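Local coordinates for glucose-inhibited division protein A-related protein, probable oxidoreductase (Thermus thermophilus, PDB 2CUL), which binds flavin-adenine dinucleotide in a Rossmann-type fold and is probably an oxidoreductase related to the glucose-inhibited division protein A family, at residues Tyr4-Val9 with Lys25-Gly30; Thr18-Ala23 with Glu79-Leu84; Val161-Glu166 with Val178-Phe183. One frame throughout, in Å; residues are numbered along the deposited sequence.

Contact 1: Tyr4-Val9 with Lys25-Gly30; sequences YQVLIV and KGVRVG
Val6 and Leu7 pair in parallel with Val29 and Gly30, a textbook case of how the first two strands of a Rossmann beta-alpha-beta unit lie side by side once helix 13-24 has carried the chain across. Two backbone bonds hold the paired part: Gly30 N gives to Val6 O at 3.0 Å, and Ile8 N gives to Gly30 O at 2.8 Å, both nearly straight. Ahead of them Arg28 O takes Gln5 N at 2.8 Å and, weakly, Val6 N.

Next to the paired residues a side chain adds a bond of its own. The extended Gln5 side chain reaches over so that its OE1 accepts Arg28 N at 2.9 Å in the amide plane, on a lone pair, with an N-H...O angle of 171°. Main chain and side chain of Gln5 thus grip both the C=O and the N-H of Arg28. The Arg28 chain, bent at chi3 (-57°), crosses that of Gln5 at about a right angle and sets the edge of its guanidinium against Gln5 CG.

Apolar contacts divide between the faces. Gly30 CA sits over the centre of the Tyr4 ring, 3.6 Å from its centroid, a CH-pi contact that the absence of a side chain permits; Tyr4 OH is held beyond by His85. On the face of Val6 and Val29, Ile8 CD1 meets Val29 CG1 at 3.8 Å, under helix 13-24. The backbone bonds set the parallel register and the apolar side chains pack on it, in the strand that brings Val9 to the FAD pocket.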
loop_
_atom_site.group_PDB
_atom_site.type_symbol
_atom_site.label_atom_id
_atom_site.label_comp_id
_atom_site.label_asym_id
_atom_site.label_seq_id
_atom_site.Cartn_x
_atom_site.Cartn_y
_atom_site.Cartn_z
ATOM N N TYR A 4 -7.244 12.044 10.982
ATOM C CA TYR A 4 -6.431 11.860 9.788
ATOM C C TYR A 4 -7.206 12.367 8.579
ATOM O O TYR A 4 -8.350 11.970 8.350
ATOM C CB TYR A 4 -6.099 10.382 9.541
ATOM C CG TYR A 4 -5.396 9.660 10.669
ATOM C CD1 TYR A 4 -4.251 10.186 11.267
ATOM C CD2 TYR A 4 -5.866 8.426 11.115
ATOM C CE1 TYR A 4 -3.591 9.491 12.289
ATOM C CE2 TYR A 4 -5.215 7.727 12.126
ATOM C CZ TYR A 4 -4.081 8.263 12.707
ATOM O OH TYR A 4 -3.442 7.559 13.702
ATOM N N GLN A 5 -6.588 13.253 7.812
ATOM C CA GLN A 5 -7.224 13.770 6.610
ATOM C C GLN A 5 -7.181 12.671 5.559
ATOM O O GLN A 5 -8.075 12.556 4.719
ATOM C CB GLN A 5 -6.483 15.006 6.116
ATOM C CG GLN A 5 -6.696 16.213 7.006
ATOM C CD GLN A 5 -5.865 17.397 6.580
ATOM O OE1 GLN A 5 -4.648 17.413 6.763
ATOM N NE2 GLN A 5 -6.516 18.397 6.000
ATOM N N VAL A 6 -6.128 11.862 5.615
ATOM C CA VAL A 6 -5.961 10.747 4.692
ATOM C C VAL A 6 -5.446 9.538 5.469
ATOM O O VAL A 6 -4.443 9.628 6.177
ATOM C CB VAL A 6 -4.941 11.073 3.565
ATOM C CG1 VAL A 6 -4.847 9.901 2.595
ATOM C CG2 VAL A 6 -5.363 12.335 2.817
ATOM N N LEU A 7 -6.153 8.416 5.348
ATOM C CA LEU A 7 -5.761 7.171 6.001
ATOM C C LEU A 7 -5.306 6.242 4.885
ATOM O O LEU A 7 -6.068 5.953 3.962
ATOM C CB LEU A 7 -6.947 6.535 6.735
ATOM C CG LEU A 7 -6.712 5.118 7.275
ATOM C CD1 LEU A 7 -5.680 5.150 8.399
ATOM C CD2 LEU A 7 -8.032 4.551 7.794
ATOM N N ILE A 8 -4.062 5.783 4.972
ATOM C CA ILE A 8 -3.496 4.902 3.961
ATOM C C ILE A 8 -3.267 3.511 4.538
ATOM O O ILE A 8 -2.632 3.368 5.584
ATOM C CB ILE A 8 -2.142 5.445 3.464
ATOM C CG1 ILE A 8 -2.321 6.867 2.919
ATOM C CG2 ILE A 8 -1.571 4.528 2.379
ATOM C CD1 ILE A 8 -1.003 7.589 2.665
ATOM N N VAL A 9 -3.788 2.497 3.853
ATOM C CA VAL A 9 -3.626 1.111 4.275
ATOM C C VAL A 9 -2.517 0.468 3.442
ATOM O O VAL A 9 -2.699 0.186 2.254
ATOM C CB VAL A 9 -4.941 0.312 4.087
ATOM C CG1 VAL A 9 -4.745 -1.138 4.521
ATOM C CG2 VAL A 9 -6.054 0.957 4.904
ATOM N N LYS A 25 3.684 18.298 2.878
ATOM C CA LYS A 25 2.791 19.441 2.728
ATOM C C LYS A 25 1.927 19.719 3.957
ATOM O O LYS A 25 1.014 20.545 3.909
ATOM C CB LYS A 25 1.896 19.247 1.500
ATOM C CG LYS A 25 2.654 19.282 0.180
ATOM C CD LYS A 25 3.273 20.653 -0.062
ATOM C CE LYS A 25 4.107 20.679 -1.335
ATOM N NZ LYS A 25 5.294 19.779 -1.253
ATOM N N GLY A 26 2.210 19.021 5.051
ATOM C CA GLY A 26 1.473 19.239 6.285
ATOM C C GLY A 26 0.153 18.514 6.453
ATOM O O GLY A 26 -0.561 18.746 7.430
ATOM N N VAL A 27 -0.187 17.646 5.509
ATOM C CA VAL A 27 -1.431 16.897 5.598
ATOM C C VAL A 27 -1.335 15.896 6.741
ATOM O O VAL A 27 -0.306 15.238 6.911
ATOM C CB VAL A 27 -1.720 16.143 4.282
ATOM C CG1 VAL A 27 -3.012 15.337 4.404
ATOM C CG2 VAL A 27 -1.828 17.136 3.138
ATOM N N ARG A 28 -2.396 15.800 7.536
ATOM C CA ARG A 28 -2.431 14.865 8.655
ATOM C C ARG A 28 -2.678 13.480 8.080
ATOM O O ARG A 28 -3.796 13.152 7.675
ATOM C CB ARG A 28 -3.546 15.237 9.630
ATOM C CG ARG A 28 -3.357 16.593 10.292
ATOM C CD ARG A 28 -4.546 16.929 11.170
ATOM N NE ARG A 28 -5.786 16.904 10.402
ATOM C CZ ARG A 28 -7.000 17.006 10.930
ATOM N NH1 ARG A 28 -7.146 17.140 12.241
ATOM N NH2 ARG A 28 -8.069 16.976 10.148
ATOM N N VAL A 29 -1.630 12.669 8.047
ATOM C CA VAL A 29 -1.722 11.328 7.490
ATOM C C VAL A 29 -1.587 10.194 8.492
ATOM O O VAL A 29 -0.738 10.220 9.382
ATOM C CB VAL A 29 -0.639 11.107 6.414
ATOM C CG1 VAL A 29 -0.759 9.703 5.830
ATOM C CG2 VAL A 29 -0.766 12.150 5.328
ATOM N N GLY A 30 -2.444 9.195 8.326
ATOM C CA GLY A 30 -2.386 8.014 9.159
ATOM C C GLY A 30 -1.975 6.902 8.216
ATOM O O GLY A 30 -2.671 6.634 7.236
#

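Contact 2: Thr18-Ala23 with Glu79-Leu84; sequences TAFWLA and EGLRPL
Ala19 and Ala23, one turn apart on helix 13-24 of the Rossmann beta-alpha-beta unit, offer their methyl groups to the loop that leads from helix 67-79 into strand 84-97. The case illustrates how small residues let a loop settle close to a helix: the Ala23 and Pro83 CA atoms are 5.3 Å apart, and no hydrogen bond crosses the contact.

Apolar packing does the work. Ala23 CB is met by three loop residues, with Leu81 CD1 at 3.9 Å, Leu84 CB at 4.2 Å and Pro83 CB a little farther off. Leu81, its CG anti to the carbonyl carbon (chi1 -54°), sends CD1 on past Ala23 to Phe20, whose ring it meets obliquely, CD1 to CD1, at 3.7 Å; the two side chains cross at about a right angle. Leu84 spreads both methyl groups over Ala19, CD1 lying 4.0 Å from Ala19 CB. Its side chain also touches Val29 and Leu31, so it fills the angle between helix 13-24 and strand 29-33.

Backbone bonding shapes the loop from within. A type I turn runs from Leu81 to Leu84, closed by Leu84 N to Leu81 O at 3.1 Å, and it brings the side chains of Leu81, Pro83 and Leu84 round to the helix. Near the helix end the Pro83 ring rests against the main chain, its CG 3.5 Å from Ala23 O.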
loop_
_atom_site.group_PDB
_atom_site.type_symbol
_atom_site.label_atom_id
_atom_site.label_comp_id
_atom_site.label_asym_id
_atom_site.label_seq_id
_atom_site.Cartn_x
_atom_site.Cartn_y
_atom_site.Cartn_z
ATOM N N THR A 18 3.038 7.900 -0.991
ATOM C CA THR A 18 1.887 8.795 -0.898
ATOM C C THR A 18 1.953 9.544 0.435
ATOM O O THR A 18 1.795 10.768 0.488
ATOM C CB THR A 18 0.547 8.017 -0.954
ATOM O OG1 THR A 18 0.487 7.244 -2.158
ATOM C CG2 THR A 18 -0.632 8.978 -0.924
ATOM N N ALA A 19 2.194 8.800 1.510
ATOM C CA ALA A 19 2.281 9.384 2.846
ATOM C C ALA A 19 3.396 10.417 2.916
ATOM O O ALA A 19 3.239 11.482 3.516
ATOM C CB ALA A 19 2.527 8.290 3.878
ATOM N N PHE A 20 4.524 10.092 2.294
ATOM C CA PHE A 20 5.681 10.976 2.293
ATOM C C PHE A 20 5.387 12.366 1.740
ATOM O O PHE A 20 5.642 13.366 2.407
ATOM C CB PHE A 20 6.823 10.346 1.492
ATOM C CG PHE A 20 8.046 11.213 1.398
ATOM C CD1 PHE A 20 8.930 11.308 2.465
ATOM C CD2 PHE A 20 8.299 11.954 0.248
ATOM C CE1 PHE A 20 10.055 12.132 2.389
ATOM C CE2 PHE A 20 9.417 12.782 0.162
ATOM C CZ PHE A 20 10.297 12.870 1.236
ATOM N N TRP A 21 4.854 12.434 0.523
ATOM C CA TRP A 21 4.563 13.724 -0.087
ATOM C C TRP A 21 3.425 14.478 0.584
ATOM O O TRP A 21 3.442 15.708 0.636
ATOM C CB TRP A 21 4.280 13.556 -1.582
ATOM C CG TRP A 21 5.494 13.123 -2.335
ATOM C CD1 TRP A 21 5.833 11.845 -2.679
ATOM C CD2 TRP A 21 6.576 13.956 -2.766
ATOM N NE1 TRP A 21 7.060 11.831 -3.296
ATOM C CE2 TRP A 21 7.540 13.113 -3.362
ATOM C CE3 TRP A 21 6.828 15.334 -2.706
ATOM C CZ2 TRP A 21 8.738 13.603 -3.895
ATOM C CZ3 TRP A 21 8.023 15.821 -3.236
ATOM C CH2 TRP A 21 8.962 14.955 -3.823
ATOM N N LEU A 22 2.438 13.755 1.099
ATOM C CA LEU A 22 1.331 14.413 1.777
ATOM C C LEU A 22 1.862 15.063 3.045
ATOM O O LEU A 22 1.546 16.215 3.346
ATOM C CB LEU A 22 0.234 13.407 2.139
ATOM C CG LEU A 22 -0.628 12.893 0.982
ATOM C CD1 LEU A 22 -1.578 11.821 1.491
ATOM C CD2 LEU A 22 -1.409 14.054 0.366
ATOM N N ALA A 23 2.686 14.321 3.779
ATOM C CA ALA A 23 3.253 14.819 5.026
ATOM C C ALA A 23 4.161 16.025 4.800
ATOM O O ALA A 23 4.211 16.934 5.632
ATOM C CB ALA A 23 4.013 13.704 5.729
ATOM N N GLU A 79 9.314 7.758 9.875
ATOM C CA GLU A 79 9.122 8.090 11.280
ATOM C C GLU A 79 9.584 9.502 11.625
ATOM O O GLU A 79 9.277 10.014 12.701
ATOM C CB GLU A 79 9.833 7.047 12.149
ATOM C CG GLU A 79 9.299 5.641 11.903
ATOM C CD GLU A 79 10.109 4.552 12.576
ATOM O OE1 GLU A 79 11.337 4.727 12.732
ATOM O OE2 GLU A 79 9.517 3.509 12.929
ATOM N N GLY A 80 10.300 10.137 10.701
ATOM C CA GLY A 80 10.787 11.485 10.938
ATOM C C GLY A 80 9.852 12.581 10.454
ATOM O O GLY A 80 10.116 13.765 10.669
ATOM N N LEU A 81 8.760 12.189 9.803
ATOM C CA LEU A 81 7.783 13.143 9.286
ATOM C C LEU A 81 6.744 13.474 10.359
ATOM O O LEU A 81 5.928 12.632 10.728
ATOM C CB LEU A 81 7.096 12.561 8.048
ATOM C CG LEU A 81 8.046 12.093 6.942
ATOM C CD1 LEU A 81 7.257 11.453 5.812
ATOM C CD2 LEU A 81 8.858 13.274 6.433
ATOM N N ARG A 82 6.776 14.710 10.844
ATOM C CA ARG A 82 5.873 15.172 11.896
ATOM C C ARG A 82 4.372 14.951 11.680
ATOM O O ARG A 82 3.678 14.464 12.572
ATOM C CB ARG A 82 6.122 16.662 12.154
ATOM C CG ARG A 82 7.573 17.005 12.426
ATOM C CD ARG A 82 7.881 16.987 13.910
ATOM N NE ARG A 82 7.206 18.073 14.615
ATOM C CZ ARG A 82 7.409 19.363 14.369
ATOM N NH1 ARG A 82 8.273 19.736 13.433
ATOM N NH2 ARG A 82 6.748 20.284 15.057
ATOM N N PRO A 83 3.849 15.309 10.498
ATOM C CA PRO A 83 2.414 15.133 10.234
ATOM C C PRO A 83 1.968 13.699 9.980
ATOM O O PRO A 83 0.783 13.440 9.779
ATOM C CB PRO A 83 2.170 16.012 9.006
ATOM C CG PRO A 83 3.333 16.982 9.012
ATOM C CD PRO A 83 4.474 16.112 9.435
ATOM N N LEU A 84 2.916 12.771 9.990
ATOM C CA LEU A 84 2.599 11.378 9.727
ATOM C C LEU A 84 2.585 10.497 10.958
ATOM O O LEU A 84 3.470 10.589 11.808
ATOM C CB LEU A 84 3.604 10.797 8.727
ATOM C CG LEU A 84 3.459 9.305 8.404
ATOM C CD1 LEU A 84 2.085 9.032 7.797
ATOM C CD2 LEU A 84 4.559 8.896 7.436
#

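Contact 3: Val161-Glu166 with Val178-Phe183; sequences VEREGE and VRYLAF. With FAD (flavin-adenine dinucleotide), chain B.
A beta hairpin, strands 160-167 and 176-183, brings this contact to the dimethylbenzene end of the FAD isoalloxazine. Val161, Arg163 and Gly165 form hydrogen-bonded pairs with Ala182, Tyr180 and Val178, each joined by two backbone bonds; Arg163 N to Tyr180 O, for instance, is 2.9 Å. The return bond from Tyr180 N meets Arg163 O from above the carbonyl plane, 36° out of it.

On the face of Arg163 and Tyr180, the tyrosine CG stands between its backbone N and carbonyl carbon (chi1 64°), which lays the ring across the neighbouring strand. Arg163 CB lies over one face of the ring, offset toward the rim, 3.3 Å from Tyr180 CZ. A water accepts from Tyr180 OH at 2.7 Å and donates to Glu164 O, tying the phenol to the main chain of strand 160-167.

The hairpin belongs to a four-stranded antiparallel sheet, in which strand 160-167 is outermost and strand 176-183 also pairs with strand 128-131. From the face that carries Tyr180, Val178 CB packs against FAD C7M at 3.6 Å, Gly165 C approaches the same methyl to 3.4 Å, and Tyr180 CE2 lies 3.8 Å from FAD C8M. Gly165, having no side chain, lets the flavin come down close on the backbone.

The other face carries charge. Glu164 OE2 accepts from Arg179 NE at 3.1 Å, a salt bridge straight at the hydrogen and in the guanidinium plane, though it reaches the carboxylate from above its plane. The same oxygen also forms a salt bridge with Arg177, its stronger partner, so two arginines share it. Farther along, Glu162 and Leu181 lie side by side, pointing the same way, with Glu162 CG 3.6 Å from Leu181 CD2.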
loop_
_atom_site.group_PDB
_atom_site.type_symbol
_atom_site.label_atom_id
_atom_site.label_comp_id
_atom_site.label_asym_id
_atom_site.label_seq_id
_atom_site.Cartn_x
_atom_site.Cartn_y
_atom_site.Cartn_z
ATOM N N VAL A 161 -8.997 -9.035 -10.896
ATOM C CA VAL A 161 -8.364 -9.767 -11.985
ATOM C C VAL A 161 -7.113 -10.422 -11.406
ATOM O O VAL A 161 -6.511 -9.898 -10.471
ATOM C CB VAL A 161 -7.966 -8.838 -13.163
ATOM C CG1 VAL A 161 -9.211 -8.232 -13.782
ATOM C CG2 VAL A 161 -7.023 -7.744 -12.690
ATOM N N GLU A 162 -6.736 -11.574 -11.947
ATOM C CA GLU A 162 -5.563 -12.286 -11.459
ATOM C C GLU A 162 -4.272 -11.795 -12.092
ATOM O O GLU A 162 -4.206 -11.558 -13.300
ATOM C CB GLU A 162 -5.709 -13.788 -11.709
ATOM C CG GLU A 162 -6.802 -14.447 -10.888
ATOM C CD GLU A 162 -6.818 -15.953 -11.047
ATOM O OE1 GLU A 162 -5.786 -16.596 -10.756
ATOM O OE2 GLU A 162 -7.863 -16.495 -11.461
ATOM N N ARG A 163 -3.245 -11.643 -11.261
ATOM C CA ARG A 163 -1.934 -11.196 -11.711
ATOM C C ARG A 163 -0.876 -12.073 -11.055
ATOM O O ARG A 163 -1.172 -12.835 -10.130
ATOM C CB ARG A 163 -1.700 -9.733 -11.320
ATOM C CG ARG A 163 -2.616 -8.733 -12.019
ATOM C CD ARG A 163 -2.386 -8.739 -13.517
ATOM N NE ARG A 163 -3.150 -7.699 -14.203
ATOM C CZ ARG A 163 -3.227 -7.585 -15.527
ATOM N NH1 ARG A 163 -2.586 -8.448 -16.305
ATOM N NH2 ARG A 163 -3.942 -6.612 -16.074
ATOM N N GLU A 164 0.356 -11.978 -11.542
ATOM C CA GLU A 164 1.439 -12.771 -10.979
ATOM C C GLU A 164 2.763 -12.034 -11.045
ATOM O O GLU A 164 3.052 -11.332 -12.014
ATOM C CB GLU A 164 1.572 -14.105 -11.723
ATOM C CG GLU A 164 2.653 -15.016 -11.149
ATOM C CD GLU A 164 2.815 -16.310 -11.928
ATOM O OE1 GLU A 164 3.317 -16.265 -13.070
ATOM O OE2 GLU A 164 2.435 -17.373 -11.396
ATOM N N GLY A 165 3.558 -12.192 -9.992
ATOM C CA GLY A 165 4.867 -11.577 -9.945
ATOM C C GLY A 165 5.851 -12.693 -9.664
ATOM O O GLY A 165 5.456 -13.766 -9.210
ATOM N N GLU A 166 7.131 -12.461 -9.931
ATOM C CA GLU A 166 8.130 -13.487 -9.686
ATOM C C GLU A 166 9.457 -12.914 -9.207
ATOM O O GLU A 166 9.842 -11.806 -9.580
ATOM C CB GLU A 166 8.355 -14.313 -10.960
ATOM C CG GLU A 166 9.488 -15.324 -10.858
ATOM C CD GLU A 166 9.616 -16.186 -12.099
ATOM O OE1 GLU A 166 9.553 -15.636 -13.218
ATOM O OE2 GLU A 166 9.789 -17.415 -11.954
ATOM N N VAL A 178 4.334 -15.152 -6.901
ATOM C CA VAL A 178 3.202 -14.758 -6.076
ATOM C C VAL A 178 2.025 -14.401 -6.976
ATOM O O VAL A 178 2.104 -13.461 -7.771
ATOM C CB VAL A 178 3.504 -13.527 -5.187
ATOM C CG1 VAL A 178 2.224 -13.095 -4.467
ATOM C CG2 VAL A 178 4.577 -13.858 -4.163
ATOM N N ARG A 179 0.949 -15.171 -6.874
ATOM C CA ARG A 179 -0.249 -14.881 -7.642
ATOM C C ARG A 179 -1.126 -14.074 -6.699
ATOM O O ARG A 179 -1.287 -14.427 -5.527
ATOM C CB ARG A 179 -0.950 -16.169 -8.078
ATOM C CG ARG A 179 -0.195 -16.911 -9.166
ATOM C CD ARG A 179 -1.026 -18.037 -9.755
ATOM N NE ARG A 179 -0.327 -18.714 -10.843
ATOM C CZ ARG A 179 -0.837 -19.718 -11.549
ATOM N NH1 ARG A 179 -2.058 -20.164 -11.282
ATOM N NH2 ARG A 179 -0.130 -20.277 -12.522
ATOM N N TYR A 180 -1.675 -12.977 -7.200
ATOM C CA TYR A 180 -2.495 -12.116 -6.370
ATOM C C TYR A 180 -3.631 -11.514 -7.170
ATOM O O TYR A 180 -3.714 -11.688 -8.388
ATOM C CB TYR A 180 -1.622 -11.002 -5.780
ATOM C CG TYR A 180 -1.042 -10.068 -6.822
ATOM C CD1 TYR A 180 -1.690 -8.881 -7.159
ATOM C CD2 TYR A 180 0.132 -10.393 -7.505
ATOM C CE1 TYR A 180 -1.188 -8.037 -8.149
ATOM C CE2 TYR A 180 0.643 -9.554 -8.501
ATOM C CZ TYR A 180 -0.023 -8.381 -8.816
ATOM O OH TYR A 180 0.468 -7.553 -9.803
ATOM N N LEU A 181 -4.508 -10.808 -6.473
ATOM C CA LEU A 181 -5.645 -10.173 -7.114
ATOM C C LEU A 181 -5.528 -8.660 -7.075
ATOM O O LEU A 181 -5.181 -8.080 -6.048
ATOM C CB LEU A 181 -6.943 -10.588 -6.422
ATOM C CG LEU A 181 -7.306 -12.071 -6.462
ATOM C CD1 LEU A 181 -8.649 -12.274 -5.780
ATOM C CD2 LEU A 181 -7.370 -12.548 -7.905
ATOM N N ALA A 182 -5.816 -8.032 -8.209
ATOM C CA ALA A 182 -5.784 -6.580 -8.315
ATOM C C ALA A 182 -7.197 -6.142 -8.669
ATOM O O ALA A 182 -7.938 -6.889 -9.312
ATOM C CB ALA A 182 -4.820 -6.147 -9.410
ATOM N N PHE A 183 -7.579 -4.948 -8.232
ATOM C CA PHE A 183 -8.902 -4.428 -8.553
ATOM C C PHE A 183 -9.047 -4.385 -10.067
ATOM O O PHE A 183 -8.124 -3.985 -10.779
ATOM C CB PHE A 183 -9.071 -3.010 -8.006
ATOM C CG PHE A 183 -9.305 -2.949 -6.528
ATOM C CD1 PHE A 183 -10.551 -3.262 -6.000
ATOM C CD2 PHE A 183 -8.281 -2.572 -5.660
ATOM C CE1 PHE A 183 -10.782 -3.197 -4.627
ATOM C CE2 PHE A 183 -8.500 -2.507 -4.288
ATOM C CZ PHE A 183 -9.753 -2.818 -3.768
HETATM P PA FAD B . 3.879 -3.381 -1.235
HETATM O O1A FAD B . 3.853 -4.852 -1.256
HETATM O O2A FAD B . 5.177 -2.668 -1.345
HETATM O O5B FAD B . 3.172 -2.860 0.097
HETATM C C5B FAD B . 1.892 -3.369 0.477
HETATM C C4B FAD B . 1.781 -3.136 1.979
HETATM O O4B FAD B . 0.408 -3.312 2.328
HETATM C C3B FAD B . 2.582 -4.132 2.842
HETATM O O3B FAD B . 3.372 -3.477 3.811
HETATM C C2B FAD B . 1.515 -5.007 3.428
HETATM O O2B FAD B . 1.852 -5.680 4.618
HETATM C C1B FAD B . 0.356 -4.022 3.557
HETATM N N9A FAD B . -0.968 -4.631 3.663
HETATM C C8A FAD B . -1.572 -5.467 2.753
HETATM N N7A FAD B . -2.782 -5.846 3.146
HETATM C C5A FAD B . -2.963 -5.221 4.364
HETATM C C6A FAD B . -4.043 -5.228 5.279
HETATM N N6A FAD B . -5.164 -5.900 5.089
HETATM N N1A FAD B . -3.902 -4.477 6.436
HETATM C C2A FAD B . -2.745 -3.766 6.660
HETATM N N3A FAD B . -1.677 -3.723 5.820
HETATM C C4A FAD B . -1.836 -4.466 4.692
HETATM N N1 FAD B . 9.280 -4.597 -8.624
HETATM C C2 FAD B . 10.605 -4.246 -8.753
HETATM O O2 FAD B . 10.925 -3.132 -9.090
HETATM N N3 FAD B . 11.584 -5.213 -8.482
HETATM C C4 FAD B . 11.312 -6.508 -8.094
HETATM O O4 FAD B . 12.235 -7.318 -7.867
HETATM C C4X FAD B . 9.954 -6.868 -7.965
HETATM N N5 FAD B . 9.602 -8.157 -7.587
HETATM C C5X FAD B . 8.273 -8.517 -7.460
HETATM C C6 FAD B . 7.945 -9.817 -7.078
HETATM C C7 FAD B . 6.611 -10.240 -6.925
HETATM C C7M FAD B . 6.329 -11.661 -6.505
HETATM C C8 FAD B . 5.561 -9.285 -7.175
HETATM C C8M FAD B . 4.109 -9.652 -7.027
HETATM C C9 FAD B . 5.877 -7.962 -7.570
HETATM C C9A FAD B . 7.227 -7.546 -7.720
HETATM N N10 FAD B . 7.594 -6.211 -8.117
HETATM C C10 FAD B . 8.955 -5.875 -8.241
HETATM C "C1'" FAD B . 6.554 -5.149 -8.424
HETATM C "C2'" FAD B . 6.322 -4.010 -7.406
HETATM O "O2'" FAD B . 7.371 -3.083 -7.497
HETATM C "C3'" FAD B . 6.220 -4.517 -5.953
HETATM O "O3'" FAD B . 5.157 -5.458 -5.808
HETATM C "C4'" FAD B . 5.944 -3.388 -4.939
HETATM O "O4'" FAD B . 6.153 -3.841 -3.604
HETATM C "C5'" FAD B . 4.497 -2.891 -5.127
HETATM O "O5'" FAD B . 4.241 -1.805 -4.222
HETATM P P FAD B . 2.896 -1.683 -3.391
HETATM O O1P FAD B . 3.038 -0.418 -2.649
HETATM O O2P FAD B . 1.698 -1.801 -4.289
HETATM O O3P FAD B . 2.885 -2.921 -2.418
HETATM O O HOH W 1 2.437 -8.316 -11.405
#

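Overall arrangement
Contacts 1 and 2 are neighbours, their centres about 8 Å apart, and their segments alternate along the chain: strand 6-9, helix 13-24, strand 29-33, then the loop entering strand 84-97. They share the beta-alpha-beta unit and the mixed sheet, and touch directly where Val29 N lies 3.1 Å from Pro83 O, a probable hydrogen bond that starts the next strand pairing. Contact 3 comes later in the chain, in the separate antiparallel sheet on the opposite side of the chain's centre, with its centre 28 to 29 Å from the other two. FAD spans the gap: Val9, in contact 1, belongs to its pocket, while contact 3 meets the flavin end.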